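PDB 4Q9D: benzoylformate decarboxylase from Mycobacterium smegmatis, which belongs to the thiamine pyrophosphate-dependent enzymes, a family with a three-domain subunit, and holds a magnesium ion in this tetrameric structure. Local coordinates for residues S52-A57 / G79-S84; G59-Q62 / P67-V70; E188-F193 / G319-R324; L295-A300 / A306-G311. All coordinates share one frame; numbering follows the deposited sequence.

Interaction 1. Residues S52-A57 / G79-S84; sequences SALAMA and GNAMGS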
# COMPACT_ATOMS: atom_id res chain seq x y z
N SER B 52 -10.83 10.43 -20.22
CA SER B 52 -11.81 10.11 -21.26
C SER B 52 -11.65 8.68 -21.78
O SER B 52 -12.62 7.98 -21.97
CB SER B 52 -11.67 11.09 -22.43
OG SER B 52 -12.40 12.27 -22.17
N ALA B 53 -10.41 8.26 -22.02
CA ALA B 53 -10.18 6.91 -22.50
C ALA B 53 -10.80 5.87 -21.57
O ALA B 53 -11.47 4.94 -22.00
CB ALA B 53 -8.67 6.65 -22.64
N LEU B 54 -10.56 6.00 -20.27
CA LEU B 54 -11.01 4.96 -19.37
C LEU B 54 -12.54 5.01 -19.18
O LEU B 54 -13.20 3.98 -19.16
CB LEU B 54 -10.24 5.03 -18.05
CG LEU B 54 -10.34 3.82 -17.11
CD1 LEU B 54 -9.16 3.82 -16.15
CD2 LEU B 54 -11.69 3.89 -16.30
N ALA B 55 -13.12 6.22 -19.08
CA ALA B 55 -14.58 6.36 -18.92
C ALA B 55 -15.28 5.91 -20.20
O ALA B 55 -16.37 5.36 -20.14
CB ALA B 55 -14.96 7.83 -18.58
N MET B 56 -14.65 6.12 -21.35
CA MET B 56 -15.18 5.65 -22.63
C MET B 56 -15.22 4.12 -22.63
O MET B 56 -16.21 3.51 -23.04
CB MET B 56 -14.29 6.15 -23.77
CG MET B 56 -14.94 6.22 -25.13
SD MET B 56 -13.79 6.94 -26.34
CE MET B 56 -13.64 8.60 -25.65
N ALA B 57 -14.14 3.49 -22.14
CA ALA B 57 -14.08 2.04 -22.09
C ALA B 57 -15.15 1.54 -21.16
O ALA B 57 -15.78 0.51 -21.42
CB ALA B 57 -12.69 1.55 -21.60
N GLY B 79 -2.04 7.92 -14.15
CA GLY B 79 -2.48 8.88 -13.17
C GLY B 79 -3.64 9.71 -13.66
O GLY B 79 -4.58 9.94 -12.92
N ASN B 80 -3.58 10.16 -14.93
CA ASN B 80 -4.66 10.96 -15.51
C ASN B 80 -6.01 10.26 -15.51
O ASN B 80 -7.04 10.91 -15.53
CB ASN B 80 -4.30 11.35 -16.95
CG ASN B 80 -3.33 12.52 -17.02
OD1 ASN B 80 -3.05 13.22 -16.02
ND2 ASN B 80 -2.82 12.76 -18.22
N ALA B 81 -5.98 8.92 -15.51
CA ALA B 81 -7.19 8.09 -15.55
C ALA B 81 -7.75 7.68 -14.19
O ALA B 81 -8.77 7.00 -14.13
CB ALA B 81 -6.94 6.80 -16.42
N MET B 82 -7.07 8.04 -13.09
CA MET B 82 -7.44 7.50 -11.77
C MET B 82 -8.83 7.93 -11.34
O MET B 82 -9.46 7.22 -10.58
CB MET B 82 -6.45 7.91 -10.65
CG MET B 82 -5.04 7.37 -10.84
SD MET B 82 -5.04 5.68 -10.32
CE MET B 82 -5.56 5.84 -8.55
N GLY B 83 -9.29 9.10 -11.77
CA GLY B 83 -10.63 9.56 -11.41
C GLY B 83 -11.69 8.69 -12.07
O GLY B 83 -12.66 8.25 -11.46
N SER B 84 -11.53 8.46 -13.37
CA SER B 84 -12.45 7.56 -14.08
C SER B 84 -12.33 6.13 -13.54
O SER B 84 -13.29 5.38 -13.53
CB SER B 84 -12.14 7.57 -15.59
OG SER B 84 -12.34 8.85 -16.13
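A55 and S84 bring their CA atoms to 5.4 Å, the nearest backbone approach between 52-57, a piece of helix 50-64, and 79-84, where helix 74-80 ends and helix 82-90 begins. The break falls at A81, and the backbone bond from M82 N to G79 O, only three residues apart, spans it. The pair illustrates how small side chains let helices come close: the methyl of A55 lies 3.7 Å from S84 OG. That hydroxyl is hydrogen-bonded to the carbonyl oxygen A51 O, on helix 50-64 one turn before A55. A buried hydroxyl is thereby satisfied by helix backbone, and S84 is tied to the helix it packs against.

L54 supplies the larger apolar group. With CG anti to the backbone N (chi1 -166°), its forked end reaches across and its two methyls part, one to the break and one to the first turn beyond it. CD1 meets the methyl CB of A81 at 3.7 Å, whereas CD2 comes against the S84 backbone, 3.5 Å from O, and also touches S84 CB at 3.8 Å. One leucine thus packs against the residue at the break and the first turn of the following helix.

Beyond the two segments, L54 continues onto L95 and I97 of strand 95-101, and A81 onto L72 of strand 68-72. A55 meets W407 and P410, the latter on helix 408-421, while N80 and M82 pack on G83 and G79 of the second subunit. The contact therefore lies between the sheet of the N-terminal thiamine pyrophosphate-binding domain, a helix from the C-terminal part of the chain and a neighbouring copy of the protein.

Interaction 2. Residues G59-Q62 / P67-V70; sequences GFAQ and PALV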
# COMPACT_ATOMS: atom_id res chain seq x y z
N GLY B 59 -18.10 2.96 -20.48
CA GLY B 59 -19.37 2.99 -21.20
C GLY B 59 -19.49 1.88 -22.26
O GLY B 59 -20.55 1.27 -22.40
N PHE B 60 -18.40 1.62 -22.97
CA PHE B 60 -18.34 0.55 -23.96
C PHE B 60 -18.63 -0.80 -23.33
O PHE B 60 -19.48 -1.56 -23.83
CB PHE B 60 -16.96 0.52 -24.65
CG PHE B 60 -16.86 -0.46 -25.83
CD1 PHE B 60 -17.30 -0.08 -27.11
CD2 PHE B 60 -16.28 -1.72 -25.68
CE1 PHE B 60 -17.17 -0.96 -28.20
CE2 PHE B 60 -16.13 -2.61 -26.77
CZ PHE B 60 -16.58 -2.23 -28.02
N ALA B 61 -17.91 -1.10 -22.25
CA ALA B 61 -18.10 -2.36 -21.53
C ALA B 61 -19.52 -2.50 -20.98
O ALA B 61 -20.12 -3.59 -20.99
CB ALA B 61 -17.06 -2.46 -20.38
N GLN B 62 -20.07 -1.41 -20.46
CA GLN B 62 -21.41 -1.51 -19.89
C GLN B 62 -22.46 -1.76 -20.97
O GLN B 62 -23.36 -2.55 -20.77
CB GLN B 62 -21.76 -0.27 -19.11
CG GLN B 62 -21.03 -0.19 -17.78
CD GLN B 62 -21.66 0.78 -16.83
OE1 GLN B 62 -22.85 0.63 -16.47
NE2 GLN B 62 -20.88 1.77 -16.37
N PRO B 67 -16.10 -7.27 -21.21
CA PRO B 67 -14.93 -6.53 -20.70
C PRO B 67 -14.29 -5.71 -21.80
O PRO B 67 -14.52 -5.98 -22.98
CB PRO B 67 -13.99 -7.64 -20.20
CG PRO B 67 -14.37 -8.86 -20.98
CD PRO B 67 -15.87 -8.72 -21.26
N ALA B 68 -13.55 -4.68 -21.43
CA ALA B 68 -12.86 -3.83 -22.42
C ALA B 68 -11.44 -3.55 -21.94
O ALA B 68 -11.17 -3.55 -20.74
CB ALA B 68 -13.59 -2.52 -22.61
N LEU B 69 -10.57 -3.28 -22.89
CA LEU B 69 -9.15 -3.13 -22.65
C LEU B 69 -8.78 -1.66 -22.77
O LEU B 69 -9.19 -0.98 -23.69
CB LEU B 69 -8.42 -3.97 -23.69
CG LEU B 69 -6.93 -4.20 -23.71
CD1 LEU B 69 -6.44 -4.74 -22.38
CD2 LEU B 69 -6.69 -5.20 -24.85
N VAL B 70 -8.03 -1.16 -21.81
CA VAL B 70 -7.59 0.21 -21.84
C VAL B 70 -6.06 0.20 -21.85
O VAL B 70 -5.45 -0.68 -21.23
CB VAL B 70 -8.14 0.93 -20.60
CG1 VAL B 70 -7.69 2.37 -20.59
CG2 VAL B 70 -9.69 0.84 -20.60
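F60 and A61, consecutive residues on helix 50-64, converge on the single methyl group of A68 at the start of strand 68-72. F60 comes first: its CG stands anti to the backbone N (chi1 -173°), which sets CD2 4.2 Å from A68 CB. One residue on, A61 meets the same methyl at nearly the same distance, its CB being 4.1 Å from A68 CB. The A61 methyl also lies 4.5 Å from the backbone carbon P67 C, and the CA atoms of A61 and P67 are 5.3 Å apart, so helix and chain are closest just before the strand begins. No hydrogen bond crosses; the joint is purely apolar, and where A61 faces A68 a small residue on each side keeps it close.

The arrangement is the return half of a beta-alpha-beta crossover, in which a helix hands the chain back to a parallel sheet. A68 and L69 bond through their backbones to I96 and F24, placing strand 68-72 between strands 95-101 and 22-25. The F60 ring meets that of F24 on strand 22-25 with the planes at about 60° and touches L417 and A421 of helix 408-421, whereas A61 and A68 both reach L95 of strand 95-101.

Interaction 3. Residues E188-F193 / G319-R324; sequences ERLAQF and GIALSR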
# COMPACT_ATOMS: atom_id res chain seq x y z
N GLU B 188 -30.48 -22.64 0.64
CA GLU B 188 -31.10 -22.72 1.94
C GLU B 188 -31.28 -21.35 2.59
O GLU B 188 -32.26 -21.10 3.30
CB GLU B 188 -30.27 -23.65 2.83
CG GLU B 188 -30.35 -23.37 4.30
CD GLU B 188 -29.40 -24.26 5.10
OE1 GLU B 188 -28.78 -23.75 6.06
OE2 GLU B 188 -29.27 -25.46 4.75
N ARG B 189 -30.35 -20.43 2.32
CA ARG B 189 -30.48 -19.09 2.87
C ARG B 189 -31.52 -18.32 2.05
O ARG B 189 -32.30 -17.55 2.60
CB ARG B 189 -29.13 -18.35 2.90
CG ARG B 189 -29.12 -16.94 3.55
CD ARG B 189 -27.68 -16.46 3.89
NE ARG B 189 -27.67 -15.17 4.58
CZ ARG B 189 -27.99 -15.00 5.85
NH1 ARG B 189 -28.35 -16.04 6.61
NH2 ARG B 189 -27.97 -13.77 6.37
N LEU B 190 -31.53 -18.51 0.73
CA LEU B 190 -32.49 -17.83 -0.11
C LEU B 190 -33.91 -18.27 0.28
O LEU B 190 -34.81 -17.44 0.36
CB LEU B 190 -32.24 -18.10 -1.58
CG LEU B 190 -33.12 -17.29 -2.55
CD1 LEU B 190 -32.72 -15.81 -2.54
CD2 LEU B 190 -33.00 -17.85 -3.96
N ALA B 191 -34.10 -19.57 0.56
CA ALA B 191 -35.40 -20.09 1.02
C ALA B 191 -35.77 -19.46 2.37
O ALA B 191 -36.93 -19.14 2.60
CB ALA B 191 -35.41 -21.64 1.11
N GLN B 192 -34.79 -19.27 3.25
CA GLN B 192 -35.09 -18.58 4.50
C GLN B 192 -35.60 -17.17 4.23
O GLN B 192 -36.51 -16.72 4.91
CB GLN B 192 -33.86 -18.52 5.43
CG GLN B 192 -33.56 -19.82 6.17
CD GLN B 192 -32.13 -19.88 6.76
OE1 GLN B 192 -31.36 -18.91 6.72
NE2 GLN B 192 -31.78 -21.06 7.29
N PHE B 193 -34.97 -16.46 3.28
CA PHE B 193 -35.38 -15.09 2.95
C PHE B 193 -36.82 -15.08 2.41
O PHE B 193 -37.61 -14.19 2.73
CB PHE B 193 -34.41 -14.44 1.93
CG PHE B 193 -33.13 -13.85 2.55
CD1 PHE B 193 -32.63 -14.30 3.77
CD2 PHE B 193 -32.43 -12.82 1.89
CE1 PHE B 193 -31.45 -13.76 4.32
CE2 PHE B 193 -31.24 -12.26 2.43
CZ PHE B 193 -30.74 -12.74 3.65
N GLY B 319 -29.92 -11.58 -10.66
CA GLY B 319 -30.78 -12.20 -11.65
C GLY B 319 -31.21 -13.59 -11.24
O GLY B 319 -32.40 -13.93 -11.29
N ILE B 320 -30.26 -14.41 -10.81
CA ILE B 320 -30.59 -15.74 -10.31
C ILE B 320 -31.47 -15.62 -9.07
O ILE B 320 -32.44 -16.36 -8.90
CB ILE B 320 -29.31 -16.53 -9.95
CG1 ILE B 320 -28.50 -16.78 -11.22
CG2 ILE B 320 -29.66 -17.86 -9.28
CD1 ILE B 320 -27.18 -17.50 -10.96
N ALA B 321 -31.13 -14.71 -8.16
CA ALA B 321 -31.89 -14.56 -6.94
C ALA B 321 -33.35 -14.22 -7.23
O ALA B 321 -34.23 -14.80 -6.61
CB ALA B 321 -31.27 -13.49 -6.00
N LEU B 322 -33.59 -13.30 -8.17
CA LEU B 322 -34.95 -12.81 -8.46
C LEU B 322 -35.84 -13.90 -9.09
O LEU B 322 -36.95 -14.12 -8.63
CB LEU B 322 -34.94 -11.56 -9.36
CG LEU B 322 -34.55 -10.23 -8.69
CD1 LEU B 322 -34.06 -9.22 -9.75
CD2 LEU B 322 -35.71 -9.66 -7.86
N SER B 323 -35.32 -14.60 -10.10
CA SER B 323 -36.02 -15.72 -10.72
C SER B 323 -36.38 -16.77 -9.69
O SER B 323 -37.49 -17.28 -9.68
CB SER B 323 -35.15 -16.40 -11.78
OG SER B 323 -34.84 -15.46 -12.79
N ARG B 324 -35.43 -17.09 -8.83
CA ARG B 324 -35.66 -18.11 -7.83
C ARG B 324 -36.66 -17.67 -6.75
O ARG B 324 -37.52 -18.44 -6.33
CB ARG B 324 -34.31 -18.55 -7.23
CG ARG B 324 -34.40 -19.76 -6.36
CD ARG B 324 -34.83 -21.02 -7.12
NE ARG B 324 -35.46 -21.98 -6.21
CZ ARG B 324 -36.38 -22.86 -6.57
NH1 ARG B 324 -36.77 -22.91 -7.84
NH2 ARG B 324 -36.91 -23.70 -5.67
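L190 and R324 join helices 187-199 and 318-328, which pack next to each other on one face of the parallel sheet in the Rossmann-like central domain. The seam between them is apolar, and L190 makes most of it. This leucine has CG anti to its backbone N (chi1 -173°), sending the forked end into the gap between the helices. Its CD2 lies 3.4 Å from R324 CG, close for two aliphatic carbons, and 3.6 Å from R324 CB; the two side chains cross obliquely. Both branches also approach A321, CD1 at 4.4 Å from the A321 methyl CB and CD2 at 4.2 Å from A321 O. Nearest backbone positions are those of L190 and A321, whose CA atoms stand 7.6 Å apart.

On the sheet side of the seam L190 continues onto L314 and P185, and A321 onto P185 and I298, so the contact is seated on strands 183-185, 294-299 and 312-315. At the outer side of the first helix, R189 NH2 is hydrogen-bonded to S178 OG of the third subunit.

R324 serves two environments at once. Its CB and CG pack on one leucine methyl, CD2, the bend at chi2 (65°) redirects the rest of the chain, and the guanidinium forms a salt bridge through NH1 with E327 OE1. The arginine is exposed, which implies that the seam is closed at its solvent edge by the hydrocarbon part of a charged residue, without the charge having to enter the apolar contact.

Interaction 4. Residues L295-A300 / A306-G311; sequences LLQITA and AVAPVG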
# COMPACT_ATOMS: atom_id res chain seq x y z
N LEU B 295 -34.99 -5.58 7.46
CA LEU B 295 -34.37 -5.47 6.12
C LEU B 295 -33.62 -6.73 5.66
O LEU B 295 -32.92 -7.37 6.45
CB LEU B 295 -33.47 -4.23 6.05
CG LEU B 295 -32.83 -3.83 4.69
CD1 LEU B 295 -32.57 -2.33 4.67
CD2 LEU B 295 -31.52 -4.58 4.44
N LEU B 296 -33.83 -7.11 4.40
CA LEU B 296 -33.07 -8.16 3.74
C LEU B 296 -32.30 -7.51 2.59
O LEU B 296 -32.83 -6.63 1.91
CB LEU B 296 -34.01 -9.23 3.15
CG LEU B 296 -34.87 -9.99 4.17
CD1 LEU B 296 -35.90 -10.85 3.43
CD2 LEU B 296 -33.99 -10.85 5.04
N GLN B 297 -31.08 -7.98 2.35
CA GLN B 297 -30.23 -7.43 1.28
C GLN B 297 -29.69 -8.57 0.43
O GLN B 297 -29.21 -9.57 0.96
CB GLN B 297 -29.09 -6.61 1.86
CG GLN B 297 -28.13 -6.02 0.82
CD GLN B 297 -26.89 -5.36 1.46
OE1 GLN B 297 -26.62 -5.55 2.64
NE2 GLN B 297 -26.16 -4.58 0.67
N ILE B 298 -29.76 -8.42 -0.89
CA ILE B 298 -29.23 -9.42 -1.80
C ILE B 298 -28.33 -8.68 -2.77
O ILE B 298 -28.77 -7.74 -3.40
CB ILE B 298 -30.36 -10.16 -2.59
CG1 ILE B 298 -31.25 -10.98 -1.64
CG2 ILE B 298 -29.78 -10.99 -3.69
CD1 ILE B 298 -32.43 -11.62 -2.33
N THR B 299 -27.07 -9.08 -2.87
CA THR B 299 -26.12 -8.38 -3.73
C THR B 299 -25.07 -9.34 -4.22
O THR B 299 -24.77 -10.36 -3.56
CB THR B 299 -25.41 -7.22 -2.97
OG1 THR B 299 -24.42 -6.64 -3.81
CG2 THR B 299 -24.73 -7.72 -1.69
N ALA B 300 -24.48 -9.03 -5.37
CA ALA B 300 -23.40 -9.88 -5.90
C ALA B 300 -22.06 -9.39 -5.34
O ALA B 300 -21.02 -10.02 -5.57
CB ALA B 300 -23.38 -9.86 -7.42
N ALA B 306 -21.13 -6.33 3.34
CA ALA B 306 -20.25 -6.19 4.51
C ALA B 306 -20.35 -4.83 5.20
O ALA B 306 -20.22 -4.76 6.42
CB ALA B 306 -18.80 -6.45 4.14
N VAL B 307 -20.53 -3.76 4.41
CA VAL B 307 -20.57 -2.41 4.99
C VAL B 307 -21.97 -1.96 5.44
O VAL B 307 -22.09 -0.92 6.05
CB VAL B 307 -19.98 -1.32 4.03
CG1 VAL B 307 -18.49 -1.64 3.68
CG2 VAL B 307 -20.84 -1.17 2.75
N ALA B 308 -23.01 -2.74 5.11
CA ALA B 308 -24.39 -2.36 5.41
C ALA B 308 -24.52 -2.20 6.92
O ALA B 308 -24.07 -3.05 7.67
CB ALA B 308 -25.36 -3.43 4.90
N PRO B 309 -25.13 -1.08 7.39
CA PRO B 309 -25.23 -0.84 8.83
C PRO B 309 -26.26 -1.75 9.51
O PRO B 309 -26.22 -1.94 10.73
CB PRO B 309 -25.70 0.63 8.92
CG PRO B 309 -26.41 0.88 7.64
CD PRO B 309 -25.69 0.03 6.59
N VAL B 310 -27.19 -2.29 8.72
CA VAL B 310 -28.31 -3.05 9.29
C VAL B 310 -28.70 -4.13 8.30
O VAL B 310 -28.32 -4.05 7.13
CB VAL B 310 -29.56 -2.15 9.47
CG1 VAL B 310 -29.32 -1.10 10.52
CG2 VAL B 310 -29.98 -1.52 8.12
N GLY B 311 -29.46 -5.12 8.77
CA GLY B 311 -30.12 -6.09 7.90
C GLY B 311 -29.48 -7.46 7.89
O GLY B 311 -28.36 -7.67 8.38
O HOH W 1 -27.72 -6.17 5.14
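Polar contacts across this pair centre on the amide of Q297, which stretches out from strand 294-299 with CG anti to the backbone N (chi1 179°) and the chain extended beyond it. A water donates to Q297 OE1 at 2.8 Å and to V310 O at 3.0 Å, so both of its hydrogens are spent in bridging side chain to main chain. The other end of the amide is engaged too: NE2 is hydrogen-bonded to R304 O, and the two bonds together fix which way round the group sits. In the same place, OE1 also lies 3.3 Å from the methyl CB of A308.

Apolar packing belongs mainly to L295, whose CD1 is 4.4 Å from V310 CG2 while CD2 is 4.0 Å from G311 CA.

Main-chain closeness completes the set. L295 and G311 have their CA atoms 4.6 Å apart, and L295 O comes within 3.4 Å of G311 CA. At the positive phi of G311 (105°) a CB would press on the carbonyl O of V310 and clash with L295 CD2, so the missing side chain is what allows so close an approach.

The contact lies within the beta-alpha-beta unit of strand 294-299, helix 302-307 and strand 312-315, joining its first strand to the loop that leads to the second; L295 and Q297 bond through their backbones to D312. R177 of the third subunit bonds to A306 O, and V109 of the second subunit packs on V307 and P309, while across the sheet L296 and I298 face helices 187-199 and 318-328.

Taken together, the four contacts fall into two domains, each built on a parallel sheet. Interactions 1 and 2 share helix 50-64 and touch through A57 and V70; the first is wholly buried and reaches the second subunit, whereas the second is partly buried and meets no other chain. Interactions 3 and 4 lie about 30 Å or more, centre to centre, from interaction 1 and form a second cluster, where A321 meets I298 and F193 packs on L296. Both approach the third subunit, and interaction 4 also touches the second. Chemistry follows place: leucine, serine and alanines make up 52-57/79-84, phenylalanine and alanines 59-62/67-70, an arginine's hydrocarbon closes 188-193/319-324, and water links 295-300 to 306-311.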